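Local coordinates for protein aryl esterase (Mycobacterium smegmatis, PDB 2Q0Q) that hydrolyses aryl esters and catalyses acyl transfer to alcohols in aqueous conditions, as an oligomeric enzyme of the SGNH hydrolase family, at residues 35-38 against 39-43; 207-210 against 211-215; 147-150 against 151-155. All blocks are in the same frame, centred on the assembly; numbering follows the deposited sequence.

Interaction 1: residues 35-38 against 39-43; sequences TGVL and AQQLG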
loop_
_atom_site.group_PDB
_atom_site.type_symbol
_atom_site.label_atom_id
_atom_site.label_comp_id
_atom_site.label_asym_id
_atom_site.label_seq_id
_atom_site.Cartn_x
_atom_site.Cartn_y
_atom_site.Cartn_z
ATOM N N THR G 35 6.062 15.875 35.272
ATOM C CA THR G 35 7.369 16.044 34.627
ATOM C C THR G 35 8.141 17.227 35.249
ATOM O O THR G 35 9.372 17.198 35.373
ATOM C CB THR G 35 7.245 16.219 33.077
ATOM O OG1 THR G 35 6.360 17.305 32.768
ATOM C CG2 THR G 35 6.701 14.964 32.469
ATOM N N GLY G 36 7.405 18.270 35.624
ATOM C CA GLY G 36 7.988 19.425 36.304
ATOM C C GLY G 36 8.374 19.127 37.736
ATOM O O GLY G 36 9.462 19.507 38.160
ATOM N N VAL G 37 7.489 18.438 38.468
ATOM C CA VAL G 37 7.773 17.977 39.832
ATOM C C VAL G 37 8.994 17.054 39.839
ATOM O O VAL G 37 9.866 17.174 40.716
ATOM C CB VAL G 37 6.571 17.246 40.445
ATOM C CG1 VAL G 37 6.972 16.642 41.775
ATOM C CG2 VAL G 37 5.397 18.209 40.580
ATOM N N LEU G 38 9.086 16.193 38.808
ATOM C CA LEU G 38 10.262 15.347 38.629
ATOM C C LEU G 38 11.522 16.206 38.504
ATOM O O LEU G 38 12.513 15.954 39.177
ATOM C CB LEU G 38 10.101 14.426 37.402
ATOM C CG LEU G 38 11.252 13.474 37.056
ATOM C CD1 LEU G 38 11.576 12.498 38.149
ATOM C CD2 LEU G 38 10.891 12.720 35.804
ATOM N N ALA G 39 11.465 17.227 37.650
ATOM C CA ALA G 39 12.624 18.082 37.393
ATOM C C ALA G 39 13.076 18.826 38.658
ATOM O O ALA G 39 14.285 18.902 38.938
ATOM C CB ALA G 39 12.310 19.058 36.262
ATOM N N GLN G 40 12.092 19.380 39.388
ATOM C CA GLN G 40 12.296 20.054 40.693
ATOM C C GLN G 40 12.999 19.131 41.668
ATOM O O GLN G 40 13.993 19.496 42.307
ATOM C CB GLN G 40 10.962 20.412 41.373
ATOM C CG GLN G 40 10.153 21.555 40.800
ATOM C CD GLN G 40 8.740 21.602 41.425
ATOM O OE1 GLN G 40 8.572 21.406 42.639
ATOM N NE2 GLN G 40 7.728 21.845 40.591
ATOM N N GLN G 41 12.434 17.937 41.800
ATOM C CA GLN G 41 12.889 16.977 42.787
ATOM C C GLN G 41 14.295 16.487 42.470
ATOM O O GLN G 41 15.090 16.276 43.378
ATOM C CB GLN G 41 11.910 15.804 42.883
ATOM C CG GLN G 41 10.566 16.179 43.500
ATOM C CD GLN G 41 10.653 16.459 44.981
ATOM O OE1 GLN G 41 11.089 15.620 45.764
ATOM N NE2 GLN G 41 10.213 17.641 45.375
ATOM N N LEU G 42 14.600 16.313 41.191
ATOM C CA LEU G 42 15.902 15.808 40.783
ATOM C C LEU G 42 16.985 16.884 40.878
ATOM O O LEU G 42 18.111 16.603 41.278
ATOM C CB LEU G 42 15.819 15.269 39.360
ATOM C CG LEU G 42 15.143 13.921 39.188
ATOM C CD1 LEU G 42 14.934 13.607 37.701
ATOM C CD2 LEU G 42 15.939 12.821 39.913
ATOM N N GLY G 43 16.640 18.105 40.493
ATOM C CA GLY G 43 17.563 19.228 40.591
ATOM C C GLY G 43 18.495 19.329 39.412
ATOM O O GLY G 43 18.336 18.632 38.406
#

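Interaction 2: residues 207-210 against 211-215; sequences ALAE and QVRSL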
loop_
_atom_site.group_PDB
_atom_site.type_symbol
_atom_site.label_atom_id
_atom_site.label_comp_id
_atom_site.label_asym_id
_atom_site.label_seq_id
_atom_site.Cartn_x
_atom_site.Cartn_y
_atom_site.Cartn_z
ATOM N N ALA G 207 7.743 10.068 43.317
ATOM C CA ALA G 207 8.058 8.652 43.282
ATOM C C ALA G 207 9.045 8.372 42.170
ATOM O O ALA G 207 9.984 7.611 42.366
ATOM C CB ALA G 207 6.813 7.870 43.054
ATOM N N LEU G 208 8.782 8.959 41.003
ATOM C CA LEU G 208 9.668 8.761 39.845
ATOM C C LEU G 208 11.045 9.393 40.050
ATOM O O LEU G 208 12.043 8.915 39.477
ATOM C CB LEU G 208 9.015 9.273 38.546
ATOM C CG LEU G 208 7.878 8.404 37.973
ATOM C CD1 LEU G 208 7.111 9.120 36.843
ATOM C CD2 LEU G 208 8.384 7.024 37.502
ATOM N N ALA G 209 11.102 10.504 40.791
ATOM C CA ALA G 209 12.392 11.126 41.119
ATOM C C ALA G 209 13.261 10.080 41.840
ATOM O O ALA G 209 14.424 9.894 41.497
ATOM C CB ALA G 209 12.183 12.355 41.974
ATOM N N GLU G 210 12.694 9.365 42.810
ATOM C CA GLU G 210 13.443 8.299 43.464
ATOM C C GLU G 210 13.861 7.197 42.470
ATOM O O GLU G 210 14.977 6.682 42.516
ATOM C CB GLU G 210 12.598 7.729 44.628
ATOM C CG GLU G 210 13.287 6.635 45.423
ATOM C CD GLU G 210 13.063 5.221 44.861
ATOM O OE1 GLU G 210 12.041 5.000 44.152
ATOM O OE2 GLU G 210 14.048 4.393 45.042
ATOM N N GLN G 211 12.952 6.845 41.568
ATOM C CA GLN G 211 13.235 5.808 40.596
ATOM C C GLN G 211 14.406 6.227 39.701
ATOM O O GLN G 211 15.311 5.430 39.475
ATOM C CB GLN G 211 12.002 5.540 39.739
ATOM C CG GLN G 211 10.896 4.852 40.503
ATOM C CD GLN G 211 11.193 3.387 40.657
ATOM O OE1 GLN G 211 11.179 2.648 39.662
ATOM N NE2 GLN G 211 11.535 2.968 41.876
ATOM N N VAL G 212 14.375 7.466 39.197
ATOM C CA VAL G 212 15.450 7.993 38.353
ATOM C C VAL G 212 16.801 7.966 39.054
ATOM O O VAL G 212 17.791 7.491 38.491
ATOM C CB VAL G 212 15.141 9.423 37.898
ATOM C CG1 VAL G 212 16.382 10.073 37.245
ATOM C CG2 VAL G 212 13.997 9.405 36.902
ATOM N N ARG G 213 16.864 8.477 40.275
ATOM C CA ARG G 213 18.134 8.469 40.979
ATOM C C ARG G 213 18.614 7.042 41.211
ATOM O O ARG G 213 19.810 6.783 41.246
ATOM C CB ARG G 213 18.019 9.167 42.322
ATOM C CG ARG G 213 17.763 10.653 42.266
ATOM C CD ARG G 213 17.639 11.179 43.684
ATOM N NE ARG G 213 16.921 12.450 43.732
ATOM C CZ ARG G 213 15.669 12.623 44.162
ATOM N NH1 ARG G 213 14.913 11.623 44.640
ATOM N NH2 ARG G 213 15.165 13.837 44.135
ATOM N N SER G 214 17.675 6.115 41.396
ATOM C CA SER G 214 18.023 4.737 41.674
ATOM C C SER G 214 18.668 4.025 40.479
ATOM O O SER G 214 19.516 3.145 40.658
ATOM C CB SER G 214 16.774 3.976 42.123
ATOM O OG SER G 214 16.941 2.603 41.872
ATOM N N LEU G 215 18.243 4.411 39.273
ATOM C CA LEU G 215 18.692 3.778 38.034
ATOM C C LEU G 215 19.965 4.373 37.443
ATOM O O LEU G 215 20.642 3.725 36.637
ATOM C CB LEU G 215 17.590 3.865 36.982
ATOM C CG LEU G 215 16.388 2.982 37.268
ATOM C CD1 LEU G 215 15.299 3.215 36.246
ATOM C CD2 LEU G 215 16.798 1.494 37.340
#

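Interaction 3: residues 147-150 against 151-155; sequences HPWF and QLIFE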
loop_
_atom_site.group_PDB
_atom_site.type_symbol
_atom_site.label_atom_id
_atom_site.label_comp_id
_atom_site.label_asym_id
_atom_site.label_seq_id
_atom_site.Cartn_x
_atom_site.Cartn_y
_atom_site.Cartn_z
ATOM N N HIS G 147 -18.646 12.061 31.858
ATOM C CA HIS G 147 -19.002 12.505 30.506
ATOM C C HIS G 147 -19.393 11.320 29.612
ATOM O O HIS G 147 -18.591 10.392 29.467
ATOM C CB HIS G 147 -17.852 13.267 29.815
ATOM C CG HIS G 147 -18.339 14.179 28.742
ATOM N ND1 HIS G 147 -18.835 13.718 27.541
ATOM C CD2 HIS G 147 -18.477 15.523 28.716
ATOM C CE1 HIS G 147 -19.250 14.743 26.822
ATOM N NE2 HIS G 147 -19.040 15.849 27.511
ATOM N N PRO G 148 -20.598 11.363 28.983
ATOM C CA PRO G 148 -21.042 10.227 28.150
ATOM C C PRO G 148 -20.125 9.875 26.992
ATOM O O PRO G 148 -20.073 8.702 26.606
ATOM C CB PRO G 148 -22.417 10.666 27.641
ATOM C CG PRO G 148 -22.403 12.183 27.743
ATOM C CD PRO G 148 -21.608 12.441 29.006
ATOM N N TRP G 149 -19.446 10.870 26.398
ATOM C CA TRP G 149 -18.532 10.595 25.289
ATOM C C TRP G 149 -17.314 9.848 25.791
ATOM O O TRP G 149 -16.911 8.869 25.186
ATOM C CB TRP G 149 -18.087 11.862 24.531
ATOM C CG TRP G 149 -17.175 11.496 23.391
ATOM C CD1 TRP G 149 -15.847 11.785 23.271
ATOM C CD2 TRP G 149 -17.521 10.717 22.242
ATOM N NE1 TRP G 149 -15.338 11.233 22.121
ATOM C CE2 TRP G 149 -16.343 10.570 21.465
ATOM C CE3 TRP G 149 -18.704 10.097 21.804
ATOM C CZ2 TRP G 149 -16.326 9.866 20.262
ATOM C CZ3 TRP G 149 -18.677 9.396 20.591
ATOM C CH2 TRP G 149 -17.501 9.271 19.862
ATOM N N PHE G 150 -16.713 10.305 26.883
ATOM C CA PHE G 150 -15.638 9.521 27.508
ATOM C C PHE G 150 -16.110 8.120 27.923
ATOM O O PHE G 150 -15.421 7.143 27.678
ATOM C CB PHE G 150 -15.029 10.212 28.717
ATOM C CG PHE G 150 -13.975 11.253 28.408
ATOM C CD1 PHE G 150 -13.915 12.400 29.204
ATOM C CD2 PHE G 150 -13.018 11.096 27.371
ATOM C CE1 PHE G 150 -12.952 13.364 28.997
ATOM C CE2 PHE G 150 -12.049 12.058 27.174
ATOM C CZ PHE G 150 -12.022 13.204 27.984
ATOM N N GLN G 151 -17.277 8.018 28.553
ATOM C CA GLN G 151 -17.802 6.693 28.877
ATOM C C GLN G 151 -17.845 5.776 27.647
ATOM O O GLN G 151 -17.538 4.602 27.750
ATOM C CB GLN G 151 -19.210 6.805 29.481
ATOM C CG GLN G 151 -19.288 7.459 30.824
ATOM C CD GLN G 151 -20.699 7.372 31.428
ATOM O OE1 GLN G 151 -21.232 6.271 31.630
ATOM N NE2 GLN G 151 -21.291 8.516 31.746
ATOM N N LEU G 152 -18.230 6.327 26.493
ATOM C CA LEU G 152 -18.382 5.548 25.262
ATOM C C LEU G 152 -17.038 5.086 24.736
ATOM O O LEU G 152 -16.847 3.886 24.488
ATOM C CB LEU G 152 -19.101 6.347 24.163
ATOM C CG LEU G 152 -20.626 6.314 24.268
ATOM C CD1 LEU G 152 -21.286 7.526 23.620
ATOM C CD2 LEU G 152 -21.184 4.994 23.689
ATOM N N ILE G 153 -16.110 6.025 24.540
ATOM C CA ILE G 153 -14.832 5.657 23.894
ATOM C C ILE G 153 -13.981 4.743 24.782
ATOM O O ILE G 153 -13.158 3.956 24.286
ATOM C CB ILE G 153 -13.986 6.879 23.419
ATOM C CG1 ILE G 153 -13.479 7.710 24.590
ATOM C CG2 ILE G 153 -14.792 7.757 22.455
ATOM C CD1 ILE G 153 -12.506 8.792 24.202
ATOM N N PHE G 154 -14.174 4.839 26.093
ATOM C CA PHE G 154 -13.423 4.003 27.023
ATOM C C PHE G 154 -14.187 2.776 27.551
ATOM O O PHE G 154 -13.735 2.138 28.485
ATOM C CB PHE G 154 -12.929 4.848 28.206
ATOM C CG PHE G 154 -11.635 5.567 27.947
ATOM C CD1 PHE G 154 -11.583 6.953 27.773
ATOM C CD2 PHE G 154 -10.457 4.845 27.853
ATOM C CE1 PHE G 154 -10.346 7.599 27.523
ATOM C CE2 PHE G 154 -9.246 5.478 27.596
ATOM C CZ PHE G 154 -9.188 6.855 27.440
ATOM N N GLU G 155 -15.312 2.440 26.938
ATOM C CA GLU G 155 -16.105 1.290 27.373
ATOM C C GLU G 155 -15.212 0.032 27.400
ATOM O O GLU G 155 -14.568 -0.314 26.410
ATOM C CB GLU G 155 -17.300 1.110 26.433
ATOM C CG GLU G 155 -18.222 -0.052 26.761
ATOM C CD GLU G 155 -19.568 0.023 26.018
ATOM O OE1 GLU G 155 -20.115 1.145 25.810
ATOM O OE2 GLU G 155 -20.101 -1.053 25.654
#

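Interaction 1: residues 35-38 against 39-43
Four successive i to i+4 bonds run from 35-38 into 39-43, where Ala39, Gln40, Gln41 and Leu42 donate their backbone N-H groups to Thr35, Gly36, Val37 and Leu38; this is the closing part of the alpha-helix 34-42 of an SGNH hydrolase. The straightest joins Gln40 N to Gly36 O, 2.9 Å apart with 170° at the hydrogen. The longest of the four, from Ala39 N to Thr35 O, measures 3.1 Å. Gly43 leaves the helical conformation with a positive phi, yet its N still bonds to Ala39 O.

The principle worked out here is that one helix carries different faces. On the buried face Leu38 and Leu42 lie side by side and point the same way, their CD1 methyls meeting at 3.6 Å. Leu38 CG swings anti to the backbone N (chi1 180°), which carries its branch along the helix toward the next turn, while Leu42 CG, at 3.3 Å, rests against Leu38 O. Leu38 and Ala39 also pack on Val48 of strand 46-52, and Leu38 reaches Cys7 of strand 3-9. The hydroxyl of Thr35 is held by Glu50.

Helix 198-215 covers Leu42, through Val212 and Arg213, and Gln41, through Arg202 and Ala209. Gln40 belongs to the exposed face: it runs extended beyond CG and reaches back over Gly36, its CG 3.4 Å from Gly36 O, and its amide has weak hydrogen bonds to Asp31 O and Arg202. The Gln41 chain bends at chi2 (-71°) and touches Val37 through CB and CG, lying alongside it and pointing the same way: Gln41 CG comes 4.0 Å from Val37 CG1 and 3.0 Å from Val37 O.

Interaction 2: residues 207-210 against 211-215
The guanidinium of Arg213 lays one face over Ala209 O, one turn back along the alpha-helix 198-215 of the SGNH hydrolase fold, with NH1 3.6 Å from that oxygen. The methyl Ala209 CB packs against the guanidinium, 3.9 Å from Arg213 NH1. With CG anti to the carbonyl carbon (chi1 -67°) the Arg213 chain points back along the helix, and its extension from CG to NE gives it the reach; Arg213 NH2 has a weak hydrogen bond to Gln41 O of helix 34-42.

The second pair of flat groups belongs to neighbours in sequence. Gln211 NE2 donates to Glu210 OE1 over 3.1 Å, nearly straight at 165°. The carboxylate receives it on its syn lone pair, and OE1 lies close to the amide plane of Gln211 although the two planes are turned 49° from each other. Both chains must bend to meet: Glu210 CG is anti to the backbone N, beside the carbonyl carbon, and each side chain then kinks at chi2. A single bond of this kind links the two groups on the polar side of the helix, where Glu210 is exposed. Farther along, Glu210 OE2 stands 4.0 Å from Ser214 CB.

Beneath these groups the backbone follows the regular i to i+4 pattern, from Gln211 N to Ala207 O through Ser214 N to Glu210 O; Arg213 N to Ala209 O is the straightest. Leu208 and Val212 are buried. Leu208, with the stem of Gln211 at its border, packs on Phe180 of strand 179-181, whereas Val212 rests on Leu86 and Ile88 of strand 86-90 and, with Arg213, meets Leu42. Within the helix itself, Val212 CG2 sits beside its own backbone N and fits against the previous turn, 3.3 Å from Leu208 O.

Interaction 3: residues 147-150 against 151-155
Trp149 and Ile153 meet one turn apart on the short helix 148-153: Ile153 CG2 lies 3.2 Å above the indole plane, out toward the rim, nearest CE2 and CZ2. Leu152 CD1 approaches the same ring at CE3, 4.1 Å away, its side chain crossing the indole at about a right angle. The other branch of Ile153 serves a second ring: with CG1 between the backbone N and the carbonyl carbon (chi1 67°), CD1 reaches the edge of Phe150, in plane, 4.0 Å from CD2. One isoleucine thus bridges two aromatic groups.

Hydrogen bonding begins with an N-cap. His147 ND1 accepts from Trp149 N at 3.1 Å, in the plane of the imidazole, and His147 O accepts from Gln151 N. Trp149 O receives Ile153 N and, weakly, Leu152 N. Phe150 O takes Phe154 N and also lies at the edge of the Phe154 ring, 3.8 Å from CD1.

Phe150 touches the putative Ser11-His195-Asp192 triad, so the helix probably borders the active site at a subunit interface. Phe150 and Phe154 touch Ile194, while Ile153 is tied to Ala98 by a backbone hydrogen bond. Phe174 of the second subunit, from its helix 164-175, meets His147 and Phe150 edge-to-face, and Leu152 packs on Arg166 of that helix.

In the fold
Interactions 1 and 2 form one helix-helix interface over the parallel sheet, their centres 11 Å apart. Leu38 CD1 approaches Ala209 N at 3.3 Å and Gln41 CB meets Ala209 CB at 3.6 Å, consistent with the small Ala209 side chain allowing close approach of helices 34-42 and 198-215. Interaction 3 stands apart, its centre about 33 Å from that of interaction 1 and 34 Å from that of interaction 2, on the opposite side of the chain's centre from the latter. It is the one at the probable active site; a sulfate, probably from the crystallisation liquor, lies about 4 Å from the Phe154 side chain. Sheet-side packing and subunit contact are thus separated.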